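Local coordinates for particle-associated glycoside hydrolase (Acinetobacter phage Fri1, PDB 6C72), which is a trimeric phage tailspike that depolymerises the capsular polysaccharide of Acinetobacter baumannii, probably opening the way for the virus to reach the cell, at residues H177-H182 against N203-S209. Sequence-based numbering, arbitrary orientation.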
loop_
_atom_site.group_PDB
_atom_site.type_symbol
_atom_site.label_atom_id
_atom_site.label_comp_id
_atom_site.label_asym_id
_atom_site.label_seq_id
_atom_site.Cartn_x
_atom_site.Cartn_y
_atom_site.Cartn_z
ATOM N N HIS A 177 8.533 -6.958 -30.559
ATOM C CA HIS A 177 9.958 -6.854 -30.294
ATOM C C HIS A 177 10.749 -7.016 -31.586
ATOM O O HIS A 177 10.367 -7.782 -32.479
ATOM C CB HIS A 177 10.382 -7.889 -29.253
ATOM C CG HIS A 177 9.926 -7.553 -27.869
ATOM N ND1 HIS A 177 10.416 -6.471 -27.171
ATOM C CD2 HIS A 177 9.003 -8.133 -27.068
ATOM C CE1 HIS A 177 9.819 -6.403 -25.997
ATOM N NE2 HIS A 177 8.958 -7.400 -25.907
ATOM N N GLY A 178 11.826 -6.247 -31.707
ATOM C CA GLY A 178 12.706 -6.366 -32.853
ATOM C C GLY A 178 14.022 -7.038 -32.504
ATOM O O GLY A 178 14.722 -7.538 -33.380
ATOM N N THR A 179 14.374 -7.049 -31.224
ATOM C CA THR A 179 15.599 -7.672 -30.755
ATOM C C THR A 179 15.242 -9.008 -30.112
ATOM O O THR A 179 14.407 -9.055 -29.203
ATOM C CB THR A 179 16.317 -6.762 -29.761
ATOM O OG1 THR A 179 16.593 -5.504 -30.382
ATOM C CG2 THR A 179 17.638 -7.394 -29.296
ATOM N N PHE A 180 15.865 -10.087 -30.588
ATOM C CA PHE A 180 15.662 -11.424 -30.035
ATOM C C PHE A 180 16.997 -11.935 -29.504
ATOM O O PHE A 180 17.885 -12.314 -30.283
ATOM C CB PHE A 180 15.085 -12.379 -31.080
ATOM C CG PHE A 180 13.755 -11.948 -31.612
ATOM C CD1 PHE A 180 12.586 -12.278 -30.938
ATOM C CD2 PHE A 180 13.662 -11.223 -32.801
ATOM C CE1 PHE A 180 11.356 -11.875 -31.430
ATOM C CE2 PHE A 180 12.438 -10.818 -33.296
ATOM C CZ PHE A 180 11.287 -11.146 -32.624
ATOM N N TRP A 181 17.108 -12.012 -28.182
ATOM C CA TRP A 181 18.386 -12.235 -27.513
ATOM C C TRP A 181 18.466 -13.690 -27.056
ATOM O O TRP A 181 17.688 -14.124 -26.195
ATOM C CB TRP A 181 18.519 -11.259 -26.350
ATOM C CG TRP A 181 19.868 -11.183 -25.733
ATOM C CD1 TRP A 181 21.008 -11.762 -26.176
ATOM C CD2 TRP A 181 20.209 -10.491 -24.526
ATOM N NE1 TRP A 181 22.043 -11.475 -25.331
ATOM C CE2 TRP A 181 21.582 -10.689 -24.309
ATOM C CE3 TRP A 181 19.481 -9.727 -23.603
ATOM C CZ2 TRP A 181 22.251 -10.156 -23.202
ATOM C CZ3 TRP A 181 20.145 -9.195 -22.505
ATOM C CH2 TRP A 181 21.517 -9.413 -22.314
ATOM N N HIS A 182 19.384 -14.446 -27.653
ATOM C CA HIS A 182 19.634 -15.837 -27.312
ATOM C C HIS A 182 20.967 -15.948 -26.598
ATOM O O HIS A 182 21.782 -15.025 -26.611
ATOM C CB HIS A 182 19.693 -16.749 -28.544
ATOM C CG HIS A 182 18.573 -16.582 -29.523
ATOM N ND1 HIS A 182 17.698 -17.604 -29.825
ATOM C CD2 HIS A 182 18.234 -15.547 -30.327
ATOM C CE1 HIS A 182 16.853 -17.197 -30.754
ATOM N NE2 HIS A 182 17.152 -15.950 -31.068
ATOM N N ASN A 203 13.238 -3.600 -23.462
ATOM C CA ASN A 203 12.847 -3.436 -24.861
ATOM C C ASN A 203 13.408 -4.553 -25.742
ATOM O O ASN A 203 13.959 -4.300 -26.812
ATOM C CB ASN A 203 13.272 -2.060 -25.401
ATOM C CG ASN A 203 12.628 -0.907 -24.661
ATOM O OD1 ASN A 203 11.903 -1.112 -23.699
ATOM N ND2 ASN A 203 12.886 0.310 -25.112
ATOM N N LEU A 204 13.244 -5.798 -25.304
ATOM C CA LEU A 204 13.686 -6.919 -26.122
ATOM C C LEU A 204 12.953 -8.180 -25.694
ATOM O O LEU A 204 12.279 -8.211 -24.664
ATOM C CB LEU A 204 15.211 -7.103 -26.047
ATOM C CG LEU A 204 15.919 -7.215 -24.693
ATOM C CD1 LEU A 204 15.773 -8.593 -24.054
ATOM C CD2 LEU A 204 17.398 -6.851 -24.866
ATOM N N LYS A 205 13.108 -9.224 -26.503
ATOM C CA LYS A 205 12.583 -10.552 -26.216
ATOM C C LYS A 205 13.742 -11.533 -26.088
ATOM O O LYS A 205 14.691 -11.488 -26.881
ATOM C CB LYS A 205 11.626 -11.026 -27.313
ATOM C CG LYS A 205 11.006 -12.376 -27.024
ATOM C CD LYS A 205 9.740 -12.584 -27.824
ATOM C CE LYS A 205 9.021 -13.861 -27.414
ATOM N NZ LYS A 205 7.704 -14.015 -28.105
ATOM N N MET A 206 13.676 -12.406 -25.090
ATOM C CA MET A 206 14.686 -13.430 -24.873
ATOM C C MET A 206 14.108 -14.784 -25.262
ATOM O O MET A 206 12.974 -15.104 -24.903
ATOM C CB MET A 206 15.172 -13.435 -23.417
ATOM C CG MET A 206 15.723 -12.084 -22.932
ATOM S SD MET A 206 16.275 -12.018 -21.189
ATOM C CE MET A 206 18.036 -12.122 -21.332
ATOM N N LEU A 207 14.881 -15.569 -26.009
ATOM C CA LEU A 207 14.431 -16.846 -26.545
ATOM C C LEU A 207 15.329 -17.969 -26.047
ATOM O O LEU A 207 16.549 -17.803 -25.929
ATOM C CB LEU A 207 14.424 -16.831 -28.101
ATOM C CG LEU A 207 13.403 -15.874 -28.721
ATOM C CD1 LEU A 207 13.549 -15.803 -30.243
ATOM C CD2 LEU A 207 11.970 -16.246 -28.347
ATOM N N GLY A 208 14.719 -19.137 -25.812
ATOM C CA GLY A 208 15.442 -20.272 -25.263
ATOM C C GLY A 208 16.313 -21.027 -26.249
ATOM O O GLY A 208 17.271 -21.681 -25.824
ATOM N N SER A 209 16.013 -20.958 -27.553
ATOM C CA SER A 209 16.846 -21.656 -28.522
ATOM C C SER A 209 18.238 -21.047 -28.497
ATOM O O SER A 209 18.397 -19.837 -28.313
ATOM C CB SER A 209 16.236 -21.605 -29.933
ATOM O OG SER A 209 16.221 -20.301 -30.497
HETATM O O HOH W 1 12.663 -5.397 -29.073
#
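Trp181 and Met206 sit in register on neighbouring rungs of a right-handed parallel beta-helix, the fold usual in phage tailspikes, and their side chains run alongside each other into the interior. That is the tight side: Met206 CE lies 3.6 Å from Trp181 CE3, and Leu204 CD2 reaches the same ring carbon. A chi1 of -169° swings the indole away from its own backbone N and into the interior, where NE1 donates to Ala137 O on the preceding rung. Between strands 179-182 and 204-207, Lys205 N donates to Thr179 O and Trp181 N to Lys205 O, the latter at 2.8 Å; Leu207 N, 3.2 Å from Trp181 O, comes in well above the carbonyl plane.

The face with Phe180 and Lys205 is more open to solvent. Phe180 meets Leu207 through CD1 to CD1 at 3.7 Å, while the extended Lys205 chain leads its amino end away. Buried histidines close both ends of the strand pair. At the start, water 1 links Asn203 O, Thr179 N and His177 ND1, lying in the imidazole plane. At the other, Leu207 CB makes a CH-pi contact over the His182 ring, whose ND1 donates to Ser209 O at 2.8 Å, the acceptor just 2° out of the ring plane.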